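Local structure of flavohemoglobin (Malassezia yamatoensis, 6O0A) at residues Tyr211-Thr214 against Leu218-Pro221; Ala30-Ile35 against Glu141-Val146; Gly48-Ala53 against Tyr120-Gly125; Ala313-Arg316 against Glu320-Leu323. The protein binds heme and FAD, is required for nitric oxide resistance, and probably oxidises nitric oxide to nitrate with electrons from NAD(P)H. All blocks are in the same frame, centred on the assembly; numbering follows the deposited sequence. Where two conformers were deposited one is given.

Overall arrangement
The four contacts sample the three structural parts of a flavohemoglobin. Contacts 2 and 3 lie in the helical globin part and both use helix 25-53. Their centres are about 18 Å apart, and they meet where Thr144 approaches Tyr120. Along the chain, contact 3 is nested inside the loop closed by contact 2. Contact 1 follows, in the antiparallel sheet of the FAD-binding part, with its centre about 22 Å from that of contact 3. Contact 4 comes last, where a strand of the parallel NAD-binding sheet ends and a loop follows, about 46 Å from contact 2 between centres. Contact 1 lies near both cofactors, at the junction of the globin and reductase parts.

Contact 1: Tyr211-Thr214 against Leu218-Pro221; sequences YART and LLQP
The Tyr211 ring carries Pro221 on one face. Pro221 CB stands 3.7 Å from the ring centroid, 21° off the ring normal, a CH-pi contact. The proline is offset toward the CE2 side of the ring. The Leu219 methyl CD2 meets Tyr211 CD2 at 3.8 Å, and the two side chains cross at about a right angle. The second flat group is the Arg213 guanidinium, with Leu219 CB over one face. Its chain is extended from CG to NE, which carries the flat end across to Leu219. Arg213 NH1 also bonds to Gly217 O and forms a salt bridge with Asp59.

The backbones pair as an antiparallel beta hairpin. Ala212 and Gln220 form the hydrogen-bonded pair, with Gln220 N to Ala212 O at 2.9 Å and Ala212 N to Gln220 O at 3.2 Å. Non-hydrogen-bonded pairs flank it, Tyr211 with Pro221 and Arg213 with Leu219. At the turn, Thr214 N donates to Leu218 O at 2.8 Å. Leu218 N returns a bond to Thr214 OG1 at 2.9 Å. A chi1 of 62° puts this hydroxyl between the backbone N and the carbonyl carbon, within reach of Leu218 N. Asp216 OD1 also bonds to it. Thr214 CG2 packs on Gln220 CG.

Strand 219-225 is an outermost strand of the antiparallel sheet, and strand 207-213 lies between it and strand 258-262. Helix 246-251 packs on Ala212, Thr214 and Gln220. On the globin side, the Gln220 amide bonds to Phe62 O and Arg64 N.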
loop_
_atom_site.group_PDB
_atom_site.type_symbol
_atom_site.label_atom_id
_atom_site.label_comp_id
_atom_site.label_asym_id
_atom_site.label_seq_id
_atom_site.Cartn_x
_atom_site.Cartn_y
_atom_site.Cartn_z
ATOM N N TYR A 211 -11.738 -6.162 7.650
ATOM C CA TYR A 211 -12.356 -5.339 8.683
ATOM C C TYR A 211 -12.666 -6.176 9.915
ATOM O O TYR A 211 -13.247 -7.259 9.803
ATOM C CB TYR A 211 -13.657 -4.705 8.162
ATOM C CG TYR A 211 -13.446 -3.694 7.061
ATOM C CD1 TYR A 211 -13.058 -4.096 5.779
ATOM C CD2 TYR A 211 -13.616 -2.341 7.302
ATOM C CE1 TYR A 211 -12.849 -3.163 4.771
ATOM C CE2 TYR A 211 -13.428 -1.403 6.298
ATOM C CZ TYR A 211 -13.036 -1.826 5.032
ATOM O OH TYR A 211 -12.828 -0.893 4.041
ATOM N N ALA A 212 -12.319 -5.652 11.087
ATOM C CA ALA A 212 -12.804 -6.220 12.340
ATOM C C ALA A 212 -12.961 -5.092 13.348
ATOM O O ALA A 212 -12.473 -3.977 13.146
ATOM C CB ALA A 212 -11.866 -7.304 12.873
ATOM N N ARG A 213 -13.638 -5.387 14.447
ATOM C CA ARG A 213 -13.844 -4.353 15.452
ATOM C C ARG A 213 -12.741 -4.388 16.498
ATOM O O ARG A 213 -12.230 -5.457 16.859
ATOM C CB ARG A 213 -15.219 -4.488 16.107
ATOM C CG ARG A 213 -16.312 -4.152 15.111
ATOM C CD ARG A 213 -17.662 -3.852 15.697
ATOM N NE ARG A 213 -18.558 -3.641 14.567
ATOM C CZ ARG A 213 -18.868 -2.448 14.068
ATOM N NH1 ARG A 213 -18.404 -1.341 14.625
ATOM N NH2 ARG A 213 -19.664 -2.365 13.013
ATOM N N THR A 214 -12.353 -3.194 16.953
ATOM C CA THR A 214 -11.471 -3.050 18.095
ATOM C C THR A 214 -12.165 -3.591 19.341
ATOM O O THR A 214 -13.377 -3.825 19.360
ATOM C CB THR A 214 -11.120 -1.580 18.314
ATOM O OG1 THR A 214 -12.332 -0.864 18.594
ATOM C CG2 THR A 214 -10.481 -0.993 17.075
ATOM N N LEU A 218 -14.991 -0.282 17.549
ATOM C CA LEU A 218 -14.824 0.484 16.309
ATOM C C LEU A 218 -14.387 -0.426 15.167
ATOM O O LEU A 218 -13.403 -1.162 15.301
ATOM C CB LEU A 218 -13.783 1.595 16.479
ATOM C CG LEU A 218 -14.193 2.824 17.288
ATOM C CD1 LEU A 218 -13.016 3.757 17.421
ATOM C CD2 LEU A 218 -15.365 3.522 16.610
ATOM N N LEU A 219 -15.094 -0.353 14.033
ATOM C CA LEU A 219 -14.697 -1.122 12.859
ATOM C C LEU A 219 -13.438 -0.507 12.253
ATOM O O LEU A 219 -13.365 0.711 12.055
ATOM C CB LEU A 219 -15.833 -1.152 11.832
ATOM C CG LEU A 219 -15.646 -2.216 10.741
ATOM C CD1 LEU A 219 -15.811 -3.606 11.322
ATOM C CD2 LEU A 219 -16.616 -1.991 9.595
ATOM N N GLN A 220 -12.438 -1.341 11.979
ATOM C CA GLN A 220 -11.153 -0.845 11.491
ATOM C C GLN A 220 -10.641 -1.728 10.366
ATOM O O GLN A 220 -10.653 -2.958 10.502
ATOM C CB GLN A 220 -10.116 -0.798 12.611
ATOM C CG GLN A 220 -10.415 0.225 13.675
ATOM C CD GLN A 220 -9.988 1.599 13.239
ATOM O OE1 GLN A 220 -8.807 1.933 13.303
ATOM N NE2 GLN A 220 -10.935 2.401 12.779
ATOM N N PRO A 221 -10.189 -1.131 9.267
ATOM C CA PRO A 221 -9.584 -1.908 8.177
ATOM C C PRO A 221 -8.062 -1.975 8.248
ATOM O O PRO A 221 -7.428 -1.032 8.734
ATOM C CB PRO A 221 -10.022 -1.125 6.933
ATOM C CG PRO A 221 -9.958 0.301 7.409
ATOM C CD PRO A 221 -10.442 0.266 8.873
#

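Contact 2: Ala30-Ile35 against Glu141-Val146; sequences ATLPVI and EAWTEV
Trp143 reaches from helix 137-163 to Thr31, Leu32 and Ile35 on helix 25-53, within the globin fold. The two short helical segments run at 79° to each other, with axes 11.8 Å apart at closest approach. Between these two segments, Trp143 makes all the side-chain contacts from its helix. The Trp143 side chain lies about 10 Å from the heme, so this is packing in the helical core and not part of the heme pocket.

Apolar contacts fall on one face and on the edge of the indole. Ile35 covers the face. Its CG1 lies above the rim where NE1, CE2 and CZ2 follow one another, 3.6 Å from Trp143 CE2. Its CG2 sits above the six-membered ring, 4.1 Å from the centroid and 15° off the normal, a CH-pi contact. The two branches of Ile35 thus spread along the indole. In one of its two conformers, Leu32 comes at the edge, with CD2 3.9 Å from Trp143 CH2. Ala84 of helix 75-89 and Phe124 of helix 115-131 also pack on the tryptophan.

The polar contact is a single hydrogen bond from the indole N-H. It helps fix the rotation of the ring between the helices. The Thr31 hydroxyl turns back to Val27 O, one turn earlier, while receiving this N-H. Trp143 NE1 donates to Thr31 OG1 at 2.9 Å and 163°, with the oxygen in the ring plane.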
loop_
_atom_site.group_PDB
_atom_site.type_symbol
_atom_site.label_atom_id
_atom_site.label_comp_id
_atom_site.label_asym_id
_atom_site.label_seq_id
_atom_site.Cartn_x
_atom_site.Cartn_y
_atom_site.Cartn_z
ATOM N N ALA A 30 4.725 31.147 -3.936
ATOM C CA ALA A 30 5.194 31.969 -2.823
ATOM C C ALA A 30 4.850 31.378 -1.460
ATOM O O ALA A 30 5.593 31.595 -0.500
ATOM C CB ALA A 30 4.620 33.379 -2.930
ATOM N N THR A 31 3.746 30.644 -1.344
ATOM C CA THR A 31 3.286 30.148 -0.052
ATOM C C THR A 31 3.598 28.677 0.179
ATOM O O THR A 31 3.328 28.167 1.271
ATOM C CB THR A 31 1.774 30.374 0.095
ATOM O OG1 THR A 31 1.093 29.625 -0.919
ATOM C CG2 THR A 31 1.441 31.852 -0.052
ATOM N N LEU A 32 4.154 27.979 -0.812
ATOM C CA LEU A 32 4.468 26.565 -0.627
ATOM C C LEU A 32 5.348 26.305 0.590
ATOM O O LEU A 32 5.053 25.354 1.334
ATOM C CB LEU A 32 5.127 25.999 -1.894
ATOM C CG LEU A 32 4.441 24.804 -2.564
ATOM C CD1 LEU A 32 5.149 24.453 -3.866
ATOM C CD2 LEU A 32 4.378 23.587 -1.645
ATOM N N PRO A 33 6.408 27.082 0.865
ATOM C CA PRO A 33 7.204 26.792 2.071
ATOM C C PRO A 33 6.414 26.942 3.359
ATOM O O PRO A 33 6.545 26.105 4.261
ATOM C CB PRO A 33 8.351 27.810 1.988
ATOM C CG PRO A 33 8.422 28.197 0.555
ATOM C CD PRO A 33 7.011 28.179 0.081
ATOM N N VAL A 34 5.591 27.989 3.466
ATOM C CA VAL A 34 4.797 28.203 4.673
ATOM C C VAL A 34 3.818 27.054 4.878
ATOM O O VAL A 34 3.706 26.498 5.977
ATOM C CB VAL A 34 4.071 29.558 4.602
ATOM C CG1 VAL A 34 3.052 29.675 5.724
ATOM C CG2 VAL A 34 5.073 30.690 4.678
ATOM N N ILE A 35 3.089 26.684 3.823
ATOM C CA ILE A 35 2.106 25.609 3.930
ATOM C C ILE A 35 2.785 24.299 4.315
ATOM O O ILE A 35 2.320 23.578 5.205
ATOM C CB ILE A 35 1.314 25.476 2.616
ATOM C CG1 ILE A 35 0.473 26.729 2.387
ATOM C CG2 ILE A 35 0.439 24.242 2.642
ATOM C CD1 ILE A 35 -0.567 26.975 3.468
ATOM N N GLU A 141 -7.959 30.836 -2.002
ATOM C CA GLU A 141 -8.422 30.563 -3.363
ATOM C C GLU A 141 -7.435 29.678 -4.121
ATOM O O GLU A 141 -7.827 28.702 -4.773
ATOM C CB GLU A 141 -8.644 31.876 -4.116
ATOM C CG GLU A 141 -9.239 31.689 -5.496
ATOM C CD GLU A 141 -9.352 33.000 -6.235
ATOM O OE1 GLU A 141 -10.087 33.889 -5.758
ATOM O OE2 GLU A 141 -8.685 33.158 -7.275
ATOM N N ALA A 142 -6.143 30.003 -4.049
ATOM C CA ALA A 142 -5.155 29.243 -4.807
ATOM C C ALA A 142 -5.037 27.810 -4.296
ATOM O O ALA A 142 -4.981 26.865 -5.092
ATOM C CB ALA A 142 -3.802 29.950 -4.750
ATOM N N TRP A 143 -5.011 27.621 -2.975
ATOM C CA TRP A 143 -4.890 26.266 -2.445
ATOM C C TRP A 143 -6.178 25.467 -2.630
ATOM O O TRP A 143 -6.132 24.242 -2.801
ATOM C CB TRP A 143 -4.449 26.323 -0.977
ATOM C CG TRP A 143 -2.974 26.598 -0.904
ATOM C CD1 TRP A 143 -2.365 27.813 -0.720
ATOM C CD2 TRP A 143 -1.916 25.648 -1.122
ATOM N NE1 TRP A 143 -0.989 27.664 -0.770
ATOM C CE2 TRP A 143 -0.693 26.347 -1.015
ATOM C CE3 TRP A 143 -1.888 24.275 -1.382
ATOM C CZ2 TRP A 143 0.545 25.715 -1.160
ATOM C CZ3 TRP A 143 -0.661 23.648 -1.519
ATOM C CH2 TRP A 143 0.539 24.369 -1.404
ATOM N N THR A 144 -7.328 26.140 -2.635
ATOM C CA THR A 144 -8.569 25.464 -2.996
ATOM C C THR A 144 -8.507 24.914 -4.420
ATOM O O THR A 144 -8.952 23.789 -4.678
ATOM C CB THR A 144 -9.739 26.432 -2.815
ATOM O OG1 THR A 144 -9.843 26.760 -1.422
ATOM C CG2 THR A 144 -11.048 25.824 -3.306
ATOM N N GLU A 145 -7.956 25.693 -5.360
ATOM C CA GLU A 145 -7.805 25.195 -6.721
ATOM C C GLU A 145 -6.927 23.948 -6.749
ATOM O O GLU A 145 -7.264 22.960 -7.413
ATOM C CB GLU A 145 -7.215 26.277 -7.622
ATOM C CG GLU A 145 -7.200 25.837 -9.085
ATOM C CD GLU A 145 -6.616 26.873 -10.029
ATOM O OE1 GLU A 145 -6.509 28.058 -9.644
ATOM O OE2 GLU A 145 -6.259 26.487 -11.163
ATOM N N VAL A 146 -5.801 23.983 -6.027
ATOM C CA VAL A 146 -4.912 22.827 -5.926
ATOM C C VAL A 146 -5.667 21.627 -5.369
ATOM O O VAL A 146 -5.608 20.525 -5.926
ATOM C CB VAL A 146 -3.685 23.170 -5.057
ATOM C CG1 VAL A 146 -2.814 21.932 -4.804
ATOM C CG2 VAL A 146 -2.864 24.269 -5.702
#

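Contact 3: Gly48-Ala53 against Tyr120-Gly125; sequences GDMLQA and YKYLFG
Tyr122 lays one ring face on Met50, with Asp49 and Ala53 touching the ring obliquely, where two globin helices run roughly antiparallel, at 142°. The axes of the two segments come within 9.0 Å. Tyr122 is the residue of 120-125 through which the side-chain contacts to 48-53 run.

The closest packing is CH-pi and apolar. Met50 CA stands 3.9 Å from the centroid of the Tyr122 ring, 21° off its normal, so backbone as well as side chain forms the floor under the ring. Met50 CB touches Tyr122 CB at 3.7 Å. The Met50 chain then leads away from the tyrosine; its CG is anti to its backbone N, with chi1 at 179°. Asp49 CB approaches Tyr122 CD1 at 3.9 Å. At the far end of the ring, Ala53 CB lies beside Tyr122 CZ and the hydroxyl. On the opposite ring face, Lys121 CG of the same helix stands over the centre.

The polar contact runs through water. One water donates to Asp49 OD2 at 2.7 Å and to Tyr122 O at 2.8 Å. It thereby joins the aspartate carboxylate to a backbone carbonyl of the facing helix. Asp49 OD2 also forms a salt bridge with Lys129, which should help hold the carboxylate in place.

The contact joins the last turns of helix 25-53 to helix 115-131. Phe46, a turn earlier on the first helix, also touches Tyr122. The Met50 side chain packs on Phe62, Thr118 and Val119 and lies about 5 Å from the heme. Beyond helix 115-131 lies helix 137-163, on which Phe124 packs.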
loop_
_atom_site.group_PDB
_atom_site.type_symbol
_atom_site.label_atom_id
_atom_site.label_comp_id
_atom_site.label_asym_id
_atom_site.label_seq_id
_atom_site.Cartn_x
_atom_site.Cartn_y
_atom_site.Cartn_z
ATOM N N GLY A 48 -9.062 16.076 13.967
ATOM C CA GLY A 48 -9.849 16.249 15.180
ATOM C C GLY A 48 -11.216 16.847 14.900
ATOM O O GLY A 48 -12.241 16.343 15.381
ATOM N N ASP A 49 -11.246 17.918 14.105
ATOM C CA ASP A 49 -12.506 18.559 13.730
ATOM C C ASP A 49 -13.376 17.617 12.909
ATOM O O ASP A 49 -14.576 17.470 13.175
ATOM C CB ASP A 49 -12.229 19.838 12.925
ATOM C CG ASP A 49 -11.607 20.945 13.759
ATOM O OD1 ASP A 49 -11.594 20.841 15.004
ATOM O OD2 ASP A 49 -11.128 21.928 13.156
ATOM N N MET A 50 -12.794 16.989 11.883
ATOM C CA MET A 50 -13.590 16.137 11.004
ATOM C C MET A 50 -14.173 14.948 11.754
ATOM O O MET A 50 -15.347 14.606 11.582
ATOM C CB MET A 50 -12.754 15.644 9.824
ATOM C CG MET A 50 -13.570 14.737 8.915
ATOM S SD MET A 50 -12.727 14.423 7.354
ATOM C CE MET A 50 -11.230 13.601 7.929
ATOM N N LEU A 51 -13.359 14.286 12.574
ATOM C CA LEU A 51 -13.822 13.080 13.248
ATOM C C LEU A 51 -14.750 13.380 14.422
ATOM O O LEU A 51 -15.497 12.491 14.851
ATOM C CB LEU A 51 -12.616 12.244 13.689
ATOM C CG LEU A 51 -11.770 11.764 12.497
ATOM C CD1 LEU A 51 -10.563 10.960 12.962
ATOM C CD2 LEU A 51 -12.603 10.939 11.507
ATOM N N GLN A 52 -14.751 14.612 14.932
ATOM C CA GLN A 52 -15.797 14.995 15.871
ATOM C C GLN A 52 -17.133 15.160 15.159
ATOM O O GLN A 52 -18.183 14.791 15.701
ATOM C CB GLN A 52 -15.420 16.289 16.585
ATOM C CG GLN A 52 -16.371 16.654 17.718
ATOM C CD GLN A 52 -17.620 17.418 17.265
ATOM O OE1 GLN A 52 -17.705 17.900 16.130
ATOM N NE2 GLN A 52 -18.589 17.536 18.163
ATOM N N ALA A 53 -17.116 15.760 13.965
ATOM C CA ALA A 53 -18.349 16.004 13.226
ATOM C C ALA A 53 -18.852 14.748 12.537
ATOM O O ALA A 53 -20.067 14.598 12.349
ATOM C CB ALA A 53 -18.125 17.112 12.193
ATOM N N TYR A 120 -12.464 18.678 2.335
ATOM C CA TYR A 120 -12.209 20.081 2.021
ATOM C C TYR A 120 -12.645 20.980 3.177
ATOM O O TYR A 120 -11.895 21.858 3.615
ATOM C CB TYR A 120 -12.918 20.509 0.734
ATOM C CG TYR A 120 -12.680 21.992 0.502
ATOM C CD1 TYR A 120 -11.491 22.439 -0.057
ATOM C CD2 TYR A 120 -13.604 22.943 0.922
ATOM C CE1 TYR A 120 -11.241 23.797 -0.236
ATOM C CE2 TYR A 120 -13.363 24.302 0.757
ATOM C CZ TYR A 120 -12.180 24.723 0.181
ATOM O OH TYR A 120 -11.949 26.076 0.018
ATOM N N LYS A 121 -13.856 20.760 3.681
ATOM C CA LYS A 121 -14.404 21.615 4.729
ATOM C C LYS A 121 -13.507 21.629 5.961
ATOM O O LYS A 121 -13.111 22.696 6.446
ATOM C CB LYS A 121 -15.806 21.132 5.095
ATOM C CG LYS A 121 -16.388 21.887 6.255
ATOM C CD LYS A 121 -17.780 21.416 6.595
ATOM C CE LYS A 121 -18.343 22.274 7.727
ATOM N NZ LYS A 121 -19.769 21.957 8.008
ATOM N N TYR A 122 -13.172 20.452 6.487
ATOM C CA TYR A 122 -12.415 20.416 7.736
ATOM C C TYR A 122 -10.943 20.716 7.523
ATOM O O TYR A 122 -10.318 21.331 8.394
ATOM C CB TYR A 122 -12.630 19.071 8.437
ATOM C CG TYR A 122 -14.082 18.984 8.828
ATOM C CD1 TYR A 122 -14.581 19.801 9.832
ATOM C CD2 TYR A 122 -14.971 18.198 8.114
ATOM C CE1 TYR A 122 -15.918 19.788 10.159
ATOM C CE2 TYR A 122 -16.311 18.181 8.434
ATOM C CZ TYR A 122 -16.772 18.977 9.458
ATOM O OH TYR A 122 -18.109 18.985 9.782
ATOM N N LEU A 123 -10.375 20.333 6.380
ATOM C CA LEU A 123 -8.982 20.677 6.127
ATOM C C LEU A 123 -8.814 22.185 6.028
ATOM O O LEU A 123 -7.919 22.767 6.652
ATOM C CB LEU A 123 -8.476 19.990 4.852
ATOM C CG LEU A 123 -7.038 20.334 4.486
ATOM C CD1 LEU A 123 -6.114 19.939 5.635
ATOM C CD2 LEU A 123 -6.641 19.582 3.223
ATOM N N PHE A 124 -9.670 22.845 5.250
ATOM C CA PHE A 124 -9.483 24.272 5.067
ATOM C C PHE A 124 -9.941 25.064 6.278
ATOM O O PHE A 124 -9.408 26.152 6.518
ATOM C CB PHE A 124 -10.160 24.706 3.764
ATOM C CG PHE A 124 -9.266 24.497 2.564
ATOM C CD1 PHE A 124 -8.971 23.212 2.125
ATOM C CD2 PHE A 124 -8.665 25.576 1.925
ATOM C CE1 PHE A 124 -8.113 23.001 1.044
ATOM C CE2 PHE A 124 -7.805 25.372 0.840
ATOM C CZ PHE A 124 -7.536 24.087 0.401
ATOM N N GLY A 125 -10.857 24.515 7.078
ATOM C CA GLY A 125 -11.128 25.114 8.378
ATOM C C GLY A 125 -9.906 25.091 9.282
ATOM O O GLY A 125 -9.644 26.044 10.024
HETATM O O HOH W 1 -11.840 22.238 10.598
#

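Contact 4: Ala313-Arg316 against Glu320-Leu323; sequences ASSR and EAPL
Ser315 and Ala321 meet where strand 308-315 of the parallel NAD-binding sheet gives way to the loop before helix 324-332. This is a strand-loop-helix connection of a Rossmann-like alpha/beta fold, as in the ferredoxin reductase family. The Ser315 side chain lies about 13 Å from the FAD.

The tight part is the buried pair. Ser315 CB packs on Ala321 CB at 3.8 Å. Ser315 has two conformers. In one of them Ser315 OG comes within 3.2 Å of Glu320 C, beside the Glu320-Ala321 peptide. There it makes no hydrogen bond to Ala321 N, where the angle is poor; its bonded partner is Ser317 O, inside the loop. In this conformer Ser315 OG is anti to its own backbone N, with chi1 at -179°, and this sends it to the loop. Tyr341 of the neighbouring strand 336-343 also packs on Ala321.

The looser part is on the surface, where Arg316 is exposed and Glu320 partly so. The two side chains form a rather long salt bridge and cross at a slant. The Glu320 chain is extended beyond CG, while Arg316 bends at chi3. The guanidinium and carboxylate planes are 50° apart, so the two groups do not lie flat against each other as a two-pronged pair. Glu320 OE2 bonds to Ser317 OG. The other oxygen, Glu320 OE1, lies at the guanidinium edge, 3.6 Å from Arg316 NE and 3.4 Å from Arg316 CD.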
loop_
_atom_site.group_PDB
_atom_site.type_symbol
_atom_site.label_atom_id
_atom_site.label_comp_id
_atom_site.label_asym_id
_atom_site.label_seq_id
_atom_site.Cartn_x
_atom_site.Cartn_y
_atom_site.Cartn_z
ATOM N N ALA A 313 15.411 -13.379 -0.320
ATOM C CA ALA A 313 14.513 -13.206 0.816
ATOM C C ALA A 313 15.302 -13.203 2.118
ATOM O O ALA A 313 16.198 -14.026 2.315
ATOM C CB ALA A 313 13.450 -14.312 0.828
ATOM N N SER A 314 14.959 -12.276 3.005
ATOM C CA SER A 314 15.623 -12.115 4.289
ATOM C C SER A 314 14.678 -12.513 5.417
ATOM O O SER A 314 13.470 -12.279 5.334
ATOM C CB SER A 314 16.080 -10.665 4.478
ATOM O OG SER A 314 16.887 -10.521 5.637
ATOM N N SER A 315 15.245 -13.126 6.455
ATOM C CA SER A 315 14.507 -13.509 7.648
ATOM C C SER A 315 15.492 -13.567 8.808
ATOM O O SER A 315 16.701 -13.594 8.615
ATOM C CB SER A 315 13.798 -14.860 7.461
ATOM O OG SER A 315 13.070 -15.219 8.622
ATOM N N ARG A 316 14.962 -13.583 10.034
ATOM C CA ARG A 316 15.856 -13.738 11.172
ATOM C C ARG A 316 16.486 -15.128 11.188
ATOM O O ARG A 316 17.633 -15.282 11.609
ATOM C CB ARG A 316 15.097 -13.462 12.468
ATOM C CG ARG A 316 14.638 -12.019 12.561
ATOM C CD ARG A 316 13.729 -11.783 13.759
ATOM N NE ARG A 316 14.433 -12.016 15.014
ATOM C CZ ARG A 316 15.108 -11.082 15.673
ATOM N NH1 ARG A 316 15.174 -9.846 15.196
ATOM N NH2 ARG A 316 15.720 -11.387 16.810
ATOM N N GLU A 320 11.882 -18.852 11.041
ATOM C CA GLU A 320 11.043 -17.666 11.084
ATOM C C GLU A 320 10.711 -17.108 9.704
ATOM O O GLU A 320 10.031 -16.082 9.618
ATOM C CB GLU A 320 11.722 -16.584 11.928
ATOM C CG GLU A 320 11.763 -16.885 13.413
ATOM C CD GLU A 320 12.686 -15.932 14.148
ATOM O OE1 GLU A 320 12.278 -14.781 14.416
ATOM O OE2 GLU A 320 13.835 -16.325 14.426
ATOM N N ALA A 321 11.152 -17.770 8.625
ATOM C CA ALA A 321 10.857 -17.308 7.275
ATOM C C ALA A 321 9.446 -17.722 6.874
ATOM O O ALA A 321 9.209 -18.906 6.587
ATOM C CB ALA A 321 11.875 -17.886 6.285
ATOM N N PRO A 322 8.483 -16.802 6.836
ATOM C CA PRO A 322 7.104 -17.216 6.545
ATOM C C PRO A 322 6.965 -17.681 5.107
ATOM O O PRO A 322 7.481 -17.047 4.187
ATOM C CB PRO A 322 6.278 -15.949 6.816
ATOM C CG PRO A 322 7.220 -14.831 6.685
ATOM C CD PRO A 322 8.598 -15.347 7.045
ATOM N N LEU A 323 6.297 -18.817 4.930
ATOM C CA LEU A 323 5.921 -19.339 3.617
ATOM C C LEU A 323 7.129 -19.746 2.779
ATOM O O LEU A 323 7.021 -19.876 1.555
ATOM C CB LEU A 323 5.062 -18.324 2.853
ATOM C CG LEU A 323 3.857 -17.841 3.670
ATOM C CD1 LEU A 323 3.012 -16.886 2.826
ATOM C CD2 LEU A 323 3.025 -19.021 4.168
#